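Local coordinates for protein 2-dehydropantoate 2-reductase (Bacillus subtilis, PDB 3EGO) that probably catalyses the NADPH-dependent reduction of ketopantoate to pantoate, the second step in making the pantoate of pantothenate, at residues M102-D107 / I117-V122; K143-D148 / Y175-G180; S85-I90 / I95-N100. All blocks are in the same frame, centred on the assembly; numbering follows the deposited sequence.

Interaction 1: M102-D107 / I117-V122; sequences MGHIHD and IYVGIV
V119, projecting from its strand toward the start of helix 103-109, meets two consecutive residues, H104 and I105, with a single methyl, CG2. Its closer partner is I105: the terminal carbon CD1 of I105 lies 3.9 Å from CG2 of V119, and the two side chains cross at about a right angle. The bend at the second torsion of I105 (chi2 -55°) turns CD1 back beside its neighbour H104, where it rests 3.9 Å above one face of the imidazole ring, displaced toward the rim. H104 therefore packs against I105 within the turn while reaching across to the strand, where its NE2 comes 4.3 Å from CG2 of V119 on an oblique approach. The contact illustrates how small the direct overlap between neighbouring elements of a beta-alpha-beta unit can be: all three residues are buried, yet the segments hide just 74 Å² from each other, by van der Waals contact alone, apolar between I105 and V119. In contrast to this compact trio, H106 and D107, both partly exposed, turn from the strand and take no part in the contact; H106 is held instead by stacking on Y267 and by a hydrogen bond from NE2 to E271. The turn itself is closed by the backbone bond from I105 N to M102 O, 2.9 Å long. Helix 103-109 links strands 94-97 and 116-128, which run parallel and adjacent in the sheet, so the contact lies inside a beta-alpha-beta unit of the Rossmann-type domain; H104 also touches F97 of the first strand, while I105 is packed against W174 and L178 of helix 174-195.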
loop_
_atom_site.group_PDB
_atom_site.type_symbol
_atom_site.label_atom_id
_atom_site.label_comp_id
_atom_site.label_asym_id
_atom_site.label_seq_id
_atom_site.Cartn_x
_atom_site.Cartn_y
_atom_site.Cartn_z
ATOM N N MET A 102 -5.206 -6.680 20.276
ATOM C CA MET A 102 -6.211 -7.417 21.042
ATOM C C MET A 102 -6.436 -8.825 20.505
ATOM O O MET A 102 -7.337 -9.503 20.968
ATOM C CB MET A 102 -7.546 -6.636 21.108
ATOM C CG MET A 102 -7.551 -5.416 22.095
ATOM S SD MET A 102 -9.070 -4.395 22.200
ATOM C CE MET A 102 -10.013 -5.529 23.234
ATOM N N GLY A 103 -5.597 -9.286 19.569
ATOM C CA GLY A 103 -5.697 -10.655 19.037
ATOM C C GLY A 103 -5.570 -11.716 20.123
ATOM O O GLY A 103 -6.130 -12.818 20.007
ATOM N N HIS A 104 -4.853 -11.394 21.201
ATOM C CA HIS A 104 -4.688 -12.359 22.302
ATOM C C HIS A 104 -5.972 -12.522 23.090
ATOM O O HIS A 104 -6.178 -13.539 23.758
ATOM C CB HIS A 104 -3.533 -11.989 23.244
ATOM C CG HIS A 104 -3.689 -10.662 23.925
ATOM N ND1 HIS A 104 -3.823 -9.479 23.229
ATOM C CD2 HIS A 104 -3.661 -10.322 25.235
ATOM C CE1 HIS A 104 -3.900 -8.471 24.079
ATOM N NE2 HIS A 104 -3.799 -8.955 25.304
ATOM N N ILE A 105 -6.822 -11.513 23.002
ATOM C CA ILE A 105 -8.090 -11.498 23.729
ATOM C C ILE A 105 -8.985 -12.635 23.241
ATOM O O ILE A 105 -9.656 -13.274 24.036
ATOM C CB ILE A 105 -8.792 -10.141 23.579
ATOM C CG1 ILE A 105 -7.955 -9.038 24.243
ATOM C CG2 ILE A 105 -10.189 -10.201 24.152
ATOM C CD1 ILE A 105 -7.626 -9.321 25.733
ATOM N N HIS A 106 -8.955 -12.925 21.938
ATOM C CA HIS A 106 -9.668 -14.102 21.418
ATOM C C HIS A 106 -9.074 -15.428 21.948
ATOM O O HIS A 106 -9.810 -16.363 22.276
ATOM C CB HIS A 106 -9.765 -14.066 19.879
ATOM C CG HIS A 106 -10.648 -12.975 19.351
ATOM N ND1 HIS A 106 -10.342 -12.249 18.222
ATOM C CD2 HIS A 106 -11.826 -12.480 19.806
ATOM C CE1 HIS A 106 -11.295 -11.355 17.998
ATOM N NE2 HIS A 106 -12.205 -11.472 18.949
ATOM N N ASP A 107 -7.753 -15.499 22.068
ATOM C CA ASP A 107 -7.100 -16.680 22.643
ATOM C C ASP A 107 -7.441 -16.875 24.123
ATOM O O ASP A 107 -7.673 -17.995 24.580
ATOM C CB ASP A 107 -5.576 -16.590 22.475
ATOM C CG ASP A 107 -5.159 -15.993 21.125
ATOM O OD1 ASP A 107 -6.042 -15.729 20.270
ATOM O OD2 ASP A 107 -3.941 -15.773 20.926
ATOM N N ILE A 117 -5.768 -14.406 35.269
ATOM C CA ILE A 117 -5.371 -13.654 34.095
ATOM C C ILE A 117 -5.641 -12.186 34.240
ATOM O O ILE A 117 -6.760 -11.773 34.564
ATOM C CB ILE A 117 -6.081 -14.143 32.846
ATOM C CG1 ILE A 117 -5.922 -15.655 32.706
ATOM C CG2 ILE A 117 -5.518 -13.414 31.589
ATOM C CD1 ILE A 117 -4.478 -16.123 32.671
ATOM N N TYR A 118 -4.593 -11.410 33.957
ATOM C CA TYR A 118 -4.636 -9.971 33.957
ATOM C C TYR A 118 -4.149 -9.484 32.604
ATOM O O TYR A 118 -3.332 -10.136 31.934
ATOM C CB TYR A 118 -3.767 -9.401 35.093
ATOM C CG TYR A 118 -4.156 -10.021 36.427
ATOM C CD1 TYR A 118 -5.233 -9.519 37.175
ATOM C CD2 TYR A 118 -3.500 -11.144 36.897
ATOM C CE1 TYR A 118 -5.611 -10.135 38.381
ATOM C CE2 TYR A 118 -3.866 -11.759 38.093
ATOM C CZ TYR A 118 -4.919 -11.249 38.832
ATOM O OH TYR A 118 -5.256 -11.896 40.009
ATOM N N VAL A 119 -4.603 -8.300 32.265
ATOM C CA VAL A 119 -4.392 -7.728 30.960
ATOM C C VAL A 119 -4.032 -6.251 31.176
ATOM O O VAL A 119 -4.581 -5.619 32.064
ATOM C CB VAL A 119 -5.762 -7.984 30.242
ATOM C CG1 VAL A 119 -6.619 -6.748 30.012
ATOM C CG2 VAL A 119 -5.714 -9.129 29.159
ATOM N N GLY A 120 -3.098 -5.698 30.399
ATOM C CA GLY A 120 -2.721 -4.291 30.572
ATOM C C GLY A 120 -2.070 -3.646 29.375
ATOM O O GLY A 120 -1.795 -4.303 28.382
ATOM N N ILE A 121 -1.859 -2.349 29.462
ATOM C CA ILE A 121 -1.202 -1.634 28.405
ATOM C C ILE A 121 0.009 -0.920 28.962
ATOM O O ILE A 121 0.067 -0.556 30.145
ATOM C CB ILE A 121 -2.122 -0.618 27.732
ATOM C CG1 ILE A 121 -2.613 0.415 28.750
ATOM C CG2 ILE A 121 -3.318 -1.351 27.055
ATOM C CD1 ILE A 121 -3.439 1.507 28.075
ATOM N N VAL A 122 0.977 -0.728 28.088
ATOM C CA VAL A 122 2.221 -0.099 28.482
ATOM C C VAL A 122 2.257 1.259 27.801
ATOM O O VAL A 122 2.317 1.325 26.570
ATOM C CB VAL A 122 3.411 -0.903 27.965
ATOM C CG1 VAL A 122 4.727 -0.144 28.212
ATOM C CG2 VAL A 122 3.430 -2.307 28.590
#

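Interaction 2: K143-D148 / Y175-G180; sequences KWSAFD and YRLLTG
K143 opens the contact with the base of its side chain, its CB lying 4.1 Å from both CD1 and CD2 of L177. Beyond this point the lysine leads away from the helix, and its NZ forms a salt bridge with E123. The backbone adds two contacts: O of K143 is 3.6 Å from CD2 of L177, and the next amide, N of W144, is 4.0 Å from the same methyl. The indole of W144 points to the other side of the sheet, meeting F159 edge-to-face. S145 then returns to the helix side, its OG 3.5 Å from CD2 of L177; the hydroxyl is hydrogen-bonded to O of E171, which satisfies it while the methyl packs against it. The principle is one leucine spread over three consecutive strand residues: CG anti to the backbone N (chi1 -177°) carries both methyls of L177 toward the strand. Within the helix, O of Y175 is gripped twice by T179, whose OG1 (2.8 Å) and N arrive from opposite faces of the carbonyl plane. The axes of strand 143-146 and helix 175-180 approach to 8.8 Å, with 138° between their N-to-C directions. The contact joins the Rossmann-type sheet to the C-terminal helical part, the L177 side chain lying about 7 Å from that of K181, the probable proton donor. Strand 142-146 runs between strands 116-128 and 168-170, and helix 174-195 packs on one face of the sheet here, with L177 also on I121 and L178 on V119.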
loop_
_atom_site.group_PDB
_atom_site.type_symbol
_atom_site.label_atom_id
_atom_site.label_comp_id
_atom_site.label_asym_id
_atom_site.label_seq_id
_atom_site.Cartn_x
_atom_site.Cartn_y
_atom_site.Cartn_z
ATOM N N LYS A 143 -0.797 0.253 32.942
ATOM C CA LYS A 143 -2.152 0.142 33.508
ATOM C C LYS A 143 -2.671 -1.264 33.292
ATOM O O LYS A 143 -2.492 -1.868 32.229
ATOM C CB LYS A 143 -3.083 1.180 32.852
ATOM C CG LYS A 143 -2.706 2.635 33.163
ATOM C CD LYS A 143 -3.476 3.605 32.299
ATOM C CE LYS A 143 -3.416 5.040 32.849
ATOM N NZ LYS A 143 -3.462 6.031 31.745
ATOM N N TRP A 144 -3.304 -1.831 34.305
ATOM C CA TRP A 144 -3.730 -3.218 34.204
ATOM C C TRP A 144 -5.143 -3.395 34.785
ATOM O O TRP A 144 -5.615 -2.530 35.538
ATOM C CB TRP A 144 -2.761 -4.164 34.918
ATOM C CG TRP A 144 -2.691 -3.882 36.365
ATOM C CD1 TRP A 144 -1.992 -2.871 36.981
ATOM C CD2 TRP A 144 -3.368 -4.604 37.399
ATOM N NE1 TRP A 144 -2.208 -2.920 38.344
ATOM C CE2 TRP A 144 -3.035 -3.987 38.629
ATOM C CE3 TRP A 144 -4.226 -5.720 37.398
ATOM C CZ2 TRP A 144 -3.566 -4.430 39.878
ATOM C CZ3 TRP A 144 -4.744 -6.179 38.638
ATOM C CH2 TRP A 144 -4.405 -5.523 39.861
ATOM N N SER A 145 -5.783 -4.511 34.422
ATOM C CA SER A 145 -7.140 -4.855 34.871
ATOM C C SER A 145 -7.190 -6.346 35.063
ATOM O O SER A 145 -6.366 -7.057 34.475
ATOM C CB SER A 145 -8.146 -4.501 33.792
ATOM O OG SER A 145 -8.054 -3.133 33.450
ATOM N N ALA A 146 -8.148 -6.850 35.850
ATOM C CA ALA A 146 -8.432 -8.285 35.897
ATOM C C ALA A 146 -9.180 -8.768 34.649
ATOM O O ALA A 146 -10.107 -8.118 34.167
ATOM C CB ALA A 146 -9.315 -8.657 37.194
ATOM N N PHE A 147 -8.808 -9.915 34.129
ATOM C CA PHE A 147 -9.543 -10.434 32.974
ATOM C C PHE A 147 -10.419 -11.573 33.499
ATOM O O PHE A 147 -9.983 -12.423 34.276
ATOM C CB PHE A 147 -8.598 -10.900 31.860
ATOM C CG PHE A 147 -9.288 -11.425 30.620
ATOM C CD1 PHE A 147 -9.725 -10.569 29.616
ATOM C CD2 PHE A 147 -9.467 -12.783 30.441
ATOM C CE1 PHE A 147 -10.337 -11.079 28.447
ATOM C CE2 PHE A 147 -10.091 -13.277 29.288
ATOM C CZ PHE A 147 -10.523 -12.423 28.303
ATOM N N ASP A 148 -11.659 -11.565 33.057
ATOM C CA ASP A 148 -12.613 -12.557 33.475
ATOM C C ASP A 148 -12.729 -12.443 34.994
ATOM O O ASP A 148 -12.898 -11.347 35.513
ATOM C CB ASP A 148 -12.157 -13.945 33.041
ATOM C CG ASP A 148 -13.318 -14.916 32.910
ATOM O OD1 ASP A 148 -14.477 -14.444 32.866
ATOM O OD2 ASP A 148 -13.075 -16.142 32.859
ATOM N N TYR A 175 -11.920 -3.982 29.246
ATOM C CA TYR A 175 -12.308 -3.820 27.849
ATOM C C TYR A 175 -12.176 -2.379 27.416
ATOM O O TYR A 175 -11.658 -2.076 26.335
ATOM C CB TYR A 175 -13.718 -4.369 27.597
ATOM C CG TYR A 175 -14.125 -4.250 26.141
ATOM C CD1 TYR A 175 -13.794 -5.241 25.220
ATOM C CD2 TYR A 175 -14.827 -3.143 25.691
ATOM C CE1 TYR A 175 -14.167 -5.120 23.877
ATOM C CE2 TYR A 175 -15.211 -3.024 24.355
ATOM C CZ TYR A 175 -14.878 -4.010 23.469
ATOM O OH TYR A 175 -15.261 -3.875 22.150
ATOM N N ARG A 176 -12.586 -1.459 28.278
ATOM C CA ARG A 176 -12.379 -0.057 28.006
ATOM C C ARG A 176 -10.891 0.309 27.911
ATOM O O ARG A 176 -10.459 1.130 27.054
ATOM C CB ARG A 176 -13.027 0.776 29.120
ATOM C CG ARG A 176 -12.893 2.259 28.871
ATOM C CD ARG A 176 -13.659 3.069 29.920
ATOM N NE ARG A 176 -15.069 2.682 29.973
ATOM C CZ ARG A 176 -15.929 3.096 30.900
ATOM N NH1 ARG A 176 -15.523 3.910 31.871
ATOM N NH2 ARG A 176 -17.193 2.685 30.862
ATOM N N LEU A 177 -10.110 -0.261 28.824
ATOM C CA LEU A 177 -8.663 0.021 28.846
ATOM C C LEU A 177 -8.006 -0.300 27.471
ATOM O O LEU A 177 -7.357 0.556 26.834
ATOM C CB LEU A 177 -8.009 -0.800 29.979
ATOM C CG LEU A 177 -6.502 -0.503 30.125
ATOM C CD1 LEU A 177 -6.202 0.991 30.232
ATOM C CD2 LEU A 177 -5.961 -1.262 31.310
ATOM N N LEU A 178 -8.183 -1.527 27.047
ATOM C CA LEU A 178 -7.548 -2.062 25.814
ATOM C C LEU A 178 -8.074 -1.454 24.527
ATOM O O LEU A 178 -7.308 -1.139 23.600
ATOM C CB LEU A 178 -7.665 -3.595 25.753
ATOM C CG LEU A 178 -7.077 -4.484 26.867
ATOM C CD1 LEU A 178 -6.593 -5.835 26.388
ATOM C CD2 LEU A 178 -5.995 -3.820 27.630
ATOM N N THR A 179 -9.394 -1.291 24.450
ATOM C CA THR A 179 -9.987 -0.775 23.222
ATOM C C THR A 179 -9.595 0.651 23.113
ATOM O O THR A 179 -9.469 1.170 22.036
ATOM C CB THR A 179 -11.550 -0.832 23.214
ATOM O OG1 THR A 179 -12.071 -0.091 24.338
ATOM C CG2 THR A 179 -12.016 -2.253 23.238
ATOM N N GLY A 180 -9.381 1.303 24.242
ATOM C CA GLY A 180 -9.072 2.724 24.194
ATOM C C GLY A 180 -7.728 2.977 23.552
ATOM O O GLY A 180 -7.472 4.037 22.982
#

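Interaction 3: S85-I90 / I95-N100; sequences SSLERI and ILFLQN
The phenyl ring of F97 is the flat group here, and L87 comes to it obliquely: CD1 of L87 is 4.2 Å from CZ of F97, at the far end of the ring. The same methyl stands 4.3 Å from CG2 of I95, so one leucine branch bridges two residues whose side chains share the side of the strand nearest L87. L87 can reach both because CD1 continues the chain away from the backbone, anti to CA (chi2 -170°). These three buried residues make a wholly apolar contact of 107 Å², a compact example of a turn being set against the strand that follows it. L87 itself lies in that type I beta turn, which runs from S86 to R89 and is closed by the hydrogen bond from R89 N to S86 O, 3.0 Å long. At the other end lies N100, which probably binds NADP and substrate and whose ND2 is hydrogen-bonded to E260. The contact belongs to the beta-alpha-beta unit of strand 70-73, helix 80-86 and strand 94-97; the last strand runs parallel between strands 70-73 and 116-128, with I95 packing on L71 and I117.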
loop_
_atom_site.group_PDB
_atom_site.type_symbol
_atom_site.label_atom_id
_atom_site.label_comp_id
_atom_site.label_asym_id
_atom_site.label_seq_id
_atom_site.Cartn_x
_atom_site.Cartn_y
_atom_site.Cartn_z
ATOM N N SER A 85 1.596 -22.648 25.165
ATOM C CA SER A 85 1.916 -24.083 25.299
ATOM C C SER A 85 2.755 -24.371 26.538
ATOM O O SER A 85 2.554 -25.383 27.219
ATOM C CB SER A 85 2.608 -24.607 24.038
ATOM O OG SER A 85 1.662 -24.845 23.009
ATOM N N SER A 86 3.694 -23.484 26.838
ATOM C CA SER A 86 4.420 -23.578 28.094
ATOM C C SER A 86 3.513 -23.271 29.277
ATOM O O SER A 86 3.638 -23.876 30.338
ATOM C CB SER A 86 5.600 -22.625 28.115
ATOM O OG SER A 86 6.351 -22.746 26.921
ATOM N N LEU A 87 2.595 -22.332 29.092
ATOM C CA LEU A 87 1.793 -21.860 30.219
ATOM C C LEU A 87 0.850 -22.958 30.735
ATOM O O LEU A 87 0.225 -22.819 31.787
ATOM C CB LEU A 87 1.044 -20.568 29.853
ATOM C CG LEU A 87 1.953 -19.350 29.579
ATOM C CD1 LEU A 87 1.142 -18.073 29.458
ATOM C CD2 LEU A 87 3.018 -19.193 30.638
ATOM N N GLU A 88 0.774 -24.058 29.994
ATOM C CA GLU A 88 -0.047 -25.197 30.397
ATOM C C GLU A 88 0.706 -26.213 31.264
ATOM O O GLU A 88 0.096 -26.946 32.042
ATOM C CB GLU A 88 -0.653 -25.869 29.171
ATOM C CG GLU A 88 -1.638 -24.977 28.425
ATOM C CD GLU A 88 -1.744 -25.331 26.951
ATOM O OE1 GLU A 88 -0.896 -26.118 26.480
ATOM O OE2 GLU A 88 -2.660 -24.824 26.261
ATOM N N ARG A 89 2.027 -26.237 31.157
ATOM C CA ARG A 89 2.827 -27.224 31.871
ATOM C C ARG A 89 3.409 -26.724 33.195
ATOM O O ARG A 89 4.271 -27.377 33.795
ATOM C CB ARG A 89 3.942 -27.742 30.958
ATOM C CG ARG A 89 3.406 -28.399 29.695
ATOM C CD ARG A 89 4.504 -28.714 28.704
ATOM N NE ARG A 89 4.095 -28.283 27.374
ATOM C CZ ARG A 89 3.381 -29.019 26.533
ATOM N NH1 ARG A 89 3.008 -30.248 26.868
ATOM N NH2 ARG A 89 3.044 -28.525 25.351
ATOM N N ILE A 90 2.943 -25.566 33.650
ATOM C CA ILE A 90 3.382 -25.025 34.927
ATOM C C ILE A 90 2.207 -24.917 35.893
ATOM O O ILE A 90 1.046 -24.989 35.493
ATOM C CB ILE A 90 4.002 -23.618 34.765
ATOM C CG1 ILE A 90 3.094 -22.738 33.910
ATOM C CG2 ILE A 90 5.398 -23.717 34.170
ATOM C CD1 ILE A 90 3.568 -21.302 33.810
ATOM N N ILE A 95 -0.805 -14.319 35.600
ATOM C CA ILE A 95 -0.174 -13.971 34.332
ATOM C C ILE A 95 -0.710 -12.648 33.925
ATOM O O ILE A 95 -1.934 -12.485 33.835
ATOM C CB ILE A 95 -0.553 -14.913 33.199
ATOM C CG1 ILE A 95 -0.543 -16.365 33.660
ATOM C CG2 ILE A 95 0.409 -14.705 31.988
ATOM C CD1 ILE A 95 0.806 -16.935 33.945
ATOM N N LEU A 96 0.201 -11.697 33.674
ATOM C CA LEU A 96 -0.184 -10.375 33.176
ATOM C C LEU A 96 0.203 -10.229 31.707
ATOM O O LEU A 96 1.365 -10.237 31.402
ATOM C CB LEU A 96 0.486 -9.252 33.992
ATOM C CG LEU A 96 0.227 -7.808 33.542
ATOM C CD1 LEU A 96 -1.280 -7.488 33.528
ATOM C CD2 LEU A 96 1.019 -6.785 34.444
ATOM N N PHE A 97 -0.769 -10.122 30.795
ATOM C CA PHE A 97 -0.458 -9.954 29.359
ATOM C C PHE A 97 -0.330 -8.498 28.968
ATOM O O PHE A 97 -1.265 -7.727 29.170
ATOM C CB PHE A 97 -1.569 -10.598 28.523
ATOM C CG PHE A 97 -1.563 -12.075 28.582
ATOM C CD1 PHE A 97 -0.808 -12.806 27.672
ATOM C CD2 PHE A 97 -2.285 -12.756 29.565
ATOM C CE1 PHE A 97 -0.770 -14.206 27.730
ATOM C CE2 PHE A 97 -2.272 -14.149 29.632
ATOM C CZ PHE A 97 -1.503 -14.882 28.721
ATOM N N LEU A 98 0.813 -8.099 28.409
ATOM C CA LEU A 98 0.999 -6.709 28.082
ATOM C C LEU A 98 1.161 -6.486 26.581
ATOM O O LEU A 98 1.601 -5.416 26.163
ATOM C CB LEU A 98 2.211 -6.132 28.831
ATOM C CG LEU A 98 2.087 -5.996 30.339
ATOM C CD1 LEU A 98 3.368 -5.352 30.841
ATOM C CD2 LEU A 98 0.868 -5.119 30.687
ATOM N N GLN A 99 0.733 -7.481 25.815
ATOM C CA GLN A 99 0.697 -7.499 24.351
ATOM C C GLN A 99 0.057 -6.294 23.692
ATOM O O GLN A 99 -0.930 -5.770 24.170
ATOM C CB GLN A 99 -0.068 -8.738 23.889
ATOM C CG GLN A 99 0.376 -10.030 24.583
ATOM C CD GLN A 99 1.676 -10.518 24.010
ATOM O OE1 GLN A 99 2.726 -10.444 24.666
ATOM N NE2 GLN A 99 1.635 -10.990 22.753
ATOM N N ASN A 100 0.623 -5.876 22.562
ATOM C CA ASN A 100 0.008 -4.830 21.744
ATOM C C ASN A 100 -1.107 -5.458 20.931
ATOM O O ASN A 100 -1.016 -6.633 20.562
ATOM C CB ASN A 100 1.025 -4.195 20.790
ATOM C CG ASN A 100 2.077 -3.386 21.514
ATOM O OD1 ASN A 100 1.794 -2.715 22.508
ATOM N ND2 ASN A 100 3.314 -3.430 21.002
#

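Read from the N terminus, the contacts come in series, none nested in or crossing another. Interaction 3 closes the short connection between helix 80-86 and strand 94-97. Interaction 1 then closes the connection from helix 103-109 to strand 116-128, so the two occupy successive beta-alpha-beta units that share strand 94-97. Interaction 2 closes the longest loop, bringing helix 174-195 back onto strand 142-146 and thereby joining the C-terminal helical part to the sheet of the Rossmann-type domain. The sheet itself connects them: Y118 pairs through its backbone with I95 and F97, while V119 pairs with S145, placing the strand of interaction 1 between those of interactions 3 and 2.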